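Local coordinates for acyl-coenzyme A oxidase acox-1.1 (Caenorhabditis elegans, PDB 5K3H), which catalyses the first step of peroxisomal beta-oxidation, using FAD and oxygen to desaturate acyl-CoA chains and releasing hydrogen peroxide, at residues G401-Q404 / A405-A408; R350-A353 / F354-G358. All blocks are in the same frame, centred on the assembly; numbering follows the deposited sequence.

How the interactions relate
Both contacts illustrate how one device, the i to i+4 helix turn, is decorated differently according to its surroundings. Interaction 1 lies on helix 382-408 and interaction 2 on helix 338-367, which follow each other in the chain within the C-alpha1 domain; their centres are 18 Å apart and their nearest atoms about 5 Å. Both are buried, though Q404 and M407 of interaction 1 remain partly exposed. At the subunit interface, 401-408 pairs a carboxylate with a guanidinium near the nucleotide sites. Surrounded by helices of its own subunit, 350-358 relies on aromatic rings laid along the backbone, and its charged and polar ends turn to other partners.

Interaction 1: G401-Q404 / A405-A408; sequences GIEQ and ARMA
E403 and R406 both carry CG anti to the backbone N (chi1 -165° and -169°), and bends further out, at chi2 of the glutamate and chi3 of the arginine, bring carboxylate and guanidinium together as an i to i+3 salt bridge along helix 382-408. The two side chains run next to each other in the same direction. R406 presents its NE side, and both nitrogens close on a single oxygen: E403 OE2 lies 2.6 Å from R406 NH2 and 2.9 Å from R406 NE. That oxygen sits in the guanidinium plane, yet the carboxylate is turned 50° against it, with NE approaching from above the carboxylate plane and NH2 nearly in line with the C-O bond. The helix backbone is regular, M407 N giving a nearly straight bond of 3.0 Å to E403 O. M407 also reaches back one turn, its extended chain bringing CE to 3.5 Å from E403 CG, so the glutamate is held by charge and by packing. With an alanine at E403, R406 would probably be left without its negative mate and M407 CE without the CG it packs on. The surroundings are those of a dimer interface: I428 of the second subunit packs on R406 and its H396 on M407, while M407 also touches R343, an FAD-binding residue. Q404, which binds ATP, makes only a loose approach to the methionine, its amide NE2 lying 4.2 Å from M407 SD.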
loop_
_atom_site.group_PDB
_atom_site.type_symbol
_atom_site.label_atom_id
_atom_site.label_comp_id
_atom_site.label_asym_id
_atom_site.label_seq_id
_atom_site.Cartn_x
_atom_site.Cartn_y
_atom_site.Cartn_z
ATOM N N GLY B 401 -2.625 8.355 2.511
ATOM C CA GLY B 401 -3.454 9.149 1.611
ATOM C C GLY B 401 -3.356 8.731 0.156
ATOM O O GLY B 401 -4.370 8.642 -0.537
ATOM N N ILE B 402 -2.152 8.404 -0.308
ATOM C CA ILE B 402 -1.985 7.943 -1.685
ATOM C C ILE B 402 -2.780 6.662 -1.906
ATOM O O ILE B 402 -3.372 6.455 -2.972
ATOM C CB ILE B 402 -0.491 7.730 -2.003
ATOM C CG1 ILE B 402 0.294 9.035 -1.937
ATOM C CG2 ILE B 402 -0.333 7.134 -3.399
ATOM C CD1 ILE B 402 1.748 8.825 -1.975
ATOM N N GLU B 403 -2.819 5.786 -0.894
ATOM C CA GLU B 403 -3.605 4.557 -1.006
ATOM C C GLU B 403 -5.104 4.846 -1.036
ATOM O O GLU B 403 -5.827 4.280 -1.866
ATOM C CB GLU B 403 -3.272 3.616 0.151
ATOM C CG GLU B 403 -3.734 2.182 -0.037
ATOM C CD GLU B 403 -3.057 1.469 -1.209
ATOM O OE1 GLU B 403 -1.844 1.713 -1.448
ATOM O OE2 GLU B 403 -3.741 0.668 -1.905
ATOM N N GLN B 404 -5.586 5.761 -0.185
ATOM C CA GLN B 404 -6.987 6.173 -0.269
ATOM C C GLN B 404 -7.309 6.738 -1.642
ATOM O O GLN B 404 -8.375 6.455 -2.201
ATOM C CB GLN B 404 -7.301 7.191 0.817
ATOM C CG GLN B 404 -7.336 6.576 2.191
ATOM C CD GLN B 404 -8.340 5.437 2.292
ATOM O OE1 GLN B 404 -9.497 5.574 1.904
ATOM N NE2 GLN B 404 -7.901 4.306 2.813
ATOM N N ALA B 405 -6.384 7.526 -2.209
ATOM C CA ALA B 405 -6.548 8.065 -3.561
ATOM C C ALA B 405 -6.611 6.949 -4.607
ATOM O O ALA B 405 -7.416 7.010 -5.546
ATOM C CB ALA B 405 -5.406 9.033 -3.878
ATOM N N ARG B 406 -5.762 5.922 -4.479
ATOM C CA ARG B 406 -5.864 4.817 -5.426
ATOM C C ARG B 406 -7.245 4.153 -5.356
ATOM O O ARG B 406 -7.883 3.913 -6.387
ATOM C CB ARG B 406 -4.762 3.783 -5.185
ATOM C CG ARG B 406 -4.725 2.790 -6.331
ATOM C CD ARG B 406 -3.917 1.581 -6.022
ATOM N NE ARG B 406 -4.325 0.975 -4.746
ATOM C CZ ARG B 406 -5.365 0.154 -4.592
ATOM N NH1 ARG B 406 -6.115 -0.177 -5.635
ATOM N NH2 ARG B 406 -5.654 -0.340 -3.392
ATOM N N MET B 407 -7.704 3.827 -4.138
ATOM C CA MET B 407 -9.019 3.208 -3.939
ATOM C C MET B 407 -10.158 4.105 -4.427
ATOM O O MET B 407 -11.130 3.618 -5.017
ATOM C CB MET B 407 -9.184 2.869 -2.459
ATOM C CG MET B 407 -8.375 1.659 -2.018
ATOM S SD MET B 407 -8.270 1.450 -0.230
ATOM C CE MET B 407 -6.754 0.491 -0.119
ATOM N N ALA B 408 -10.040 5.423 -4.243
ATOM C CA ALA B 408 -11.073 6.325 -4.736
ATOM C C ALA B 408 -11.259 6.243 -6.250
ATOM O O ALA B 408 -12.268 6.743 -6.771
ATOM C CB ALA B 408 -10.747 7.761 -4.334
#

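Interaction 2: R350-A353 / F354-G358; sequences RAYA and FQFAG
Residues 350-358 are a buried stretch of helix 338-367 in the alpha-helical C-alpha1 region, and they show how aromatic side chains can lie back along the turn that precedes them. F354 N bonds to R350 O at 2.8 Å, and the phenylalanine ring folds over the same carbonyl: with CG anti to its own carbonyl carbon (chi1 -62°), F354 turns one face of the ring to R350 O, offset toward the rim. Further out, R350 CB stands over the face as a CH-pi contact, 4.3 Å from the centroid of the F354 ring and 27° off its normal. F356 repeats the arrangement two residues on. Its backbone N bonds to Y352 O at 2.9 Å, and that oxygen also lies over one face of the F356 ring, again displaced toward the rim. Y352 and F356 extend in the same direction, and F356 CZ comes to the edge of the tyrosine ring, 3.7 Å from Y352 CD2. With the ring planes at 61°, this pair is oblique.

The polar ends leave the helix for other parts of the subunit. R350, extended from CG to NE, forms salt bridges with E574 and E400; Y352 OH bonds to the carbonyl of L614, and the amide of Q355 to I34 and T300. F354 meanwhile packs against V394 and T398 of helix 382-408, joining two consecutive helices of the fold.

Within the segment, then, the chemistry is ring packing on carbonyls and aliphatic carbon, with regular backbone bonds, whereas R350 meets two carboxylates that probably offset its buried charge and fix the direction of its guanidinium.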
loop_
_atom_site.group_PDB
_atom_site.type_symbol
_atom_site.label_atom_id
_atom_site.label_comp_id
_atom_site.label_asym_id
_atom_site.label_seq_id
_atom_site.Cartn_x
_atom_site.Cartn_y
_atom_site.Cartn_z
ATOM N N ARG B 350 -3.813 17.550 4.320
ATOM C CA ARG B 350 -2.495 17.070 4.749
ATOM C C ARG B 350 -1.396 17.487 3.778
ATOM O O ARG B 350 -0.256 17.705 4.202
ATOM C CB ARG B 350 -2.476 15.542 4.899
ATOM C CG ARG B 350 -3.219 14.998 6.066
ATOM C CD ARG B 350 -3.131 13.461 6.189
ATOM N NE ARG B 350 -3.759 13.066 7.444
ATOM C CZ ARG B 350 -3.866 11.828 7.929
ATOM N NH1 ARG B 350 -3.384 10.775 7.268
ATOM N NH2 ARG B 350 -4.484 11.656 9.098
ATOM N N ALA B 351 -1.669 17.501 2.465
ATOM C CA ALA B 351 -0.607 17.873 1.516
ATOM C C ALA B 351 -0.160 19.320 1.725
ATOM O O ALA B 351 1.041 19.594 1.826
ATOM C CB ALA B 351 -1.056 17.656 0.066
ATOM N N TYR B 352 -1.118 20.246 1.848
ATOM C CA TYR B 352 -0.804 21.626 2.212
ATOM C C TYR B 352 -0.166 21.686 3.593
ATOM O O TYR B 352 0.802 22.428 3.810
ATOM C CB TYR B 352 -2.071 22.492 2.181
ATOM C CG TYR B 352 -2.453 23.008 0.798
ATOM C CD1 TYR B 352 -3.198 22.216 -0.079
ATOM C CD2 TYR B 352 -2.085 24.284 0.375
ATOM C CE1 TYR B 352 -3.552 22.676 -1.338
ATOM C CE2 TYR B 352 -2.441 24.744 -0.859
ATOM C CZ TYR B 352 -3.174 23.941 -1.728
ATOM O OH TYR B 352 -3.532 24.393 -2.989
ATOM N N ALA B 353 -0.685 20.908 4.543
ATOM C CA ALA B 353 -0.114 20.925 5.887
ATOM C C ALA B 353 1.345 20.500 5.873
ATOM O O ALA B 353 2.170 21.086 6.578
ATOM C CB ALA B 353 -0.921 20.024 6.827
ATOM N N PHE B 354 1.688 19.485 5.078
ATOM C CA PHE B 354 3.078 19.042 5.016
ATOM C C PHE B 354 3.955 20.087 4.343
ATOM O O PHE B 354 5.070 20.345 4.791
ATOM C CB PHE B 354 3.184 17.718 4.260
ATOM C CG PHE B 354 2.451 16.577 4.904
ATOM C CD1 PHE B 354 2.079 16.621 6.244
ATOM C CD2 PHE B 354 2.083 15.470 4.150
ATOM C CE1 PHE B 354 1.378 15.559 6.820
ATOM C CE2 PHE B 354 1.393 14.420 4.726
ATOM C CZ PHE B 354 1.050 14.460 6.061
ATOM N N GLN B 355 3.468 20.700 3.261
ATOM C CA GLN B 355 4.239 21.724 2.566
ATOM C C GLN B 355 4.538 22.894 3.490
ATOM O O GLN B 355 5.639 23.442 3.482
ATOM C CB GLN B 355 3.467 22.191 1.320
ATOM C CG GLN B 355 4.195 23.225 0.447
ATOM C CD GLN B 355 5.316 22.595 -0.416
ATOM O OE1 GLN B 355 5.701 21.432 -0.214
ATOM N NE2 GLN B 355 5.827 23.364 -1.386
ATOM N N PHE B 356 3.565 23.289 4.301
ATOM C CA PHE B 356 3.774 24.401 5.219
ATOM C C PHE B 356 4.680 24.016 6.383
ATOM O O PHE B 356 5.448 24.860 6.858
ATOM C CB PHE B 356 2.421 24.928 5.698
ATOM C CG PHE B 356 1.574 25.481 4.588
ATOM C CD1 PHE B 356 2.172 26.019 3.446
ATOM C CD2 PHE B 356 0.186 25.462 4.671
ATOM C CE1 PHE B 356 1.396 26.520 2.391
ATOM C CE2 PHE B 356 -0.590 25.967 3.641
ATOM C CZ PHE B 356 0.008 26.504 2.496
ATOM N N ALA B 357 4.614 22.766 6.858
ATOM C CA ALA B 357 5.529 22.312 7.910
ATOM C C ALA B 357 6.970 22.234 7.405
ATOM O O ALA B 357 7.906 22.645 8.097
ATOM C CB ALA B 357 5.086 20.951 8.438
ATOM N N GLY B 358 7.171 21.704 6.201
ATOM C CA GLY B 358 8.490 21.747 5.614
ATOM C C GLY B 358 9.037 23.160 5.528
ATOM O O GLY B 358 10.226 23.392 5.774
#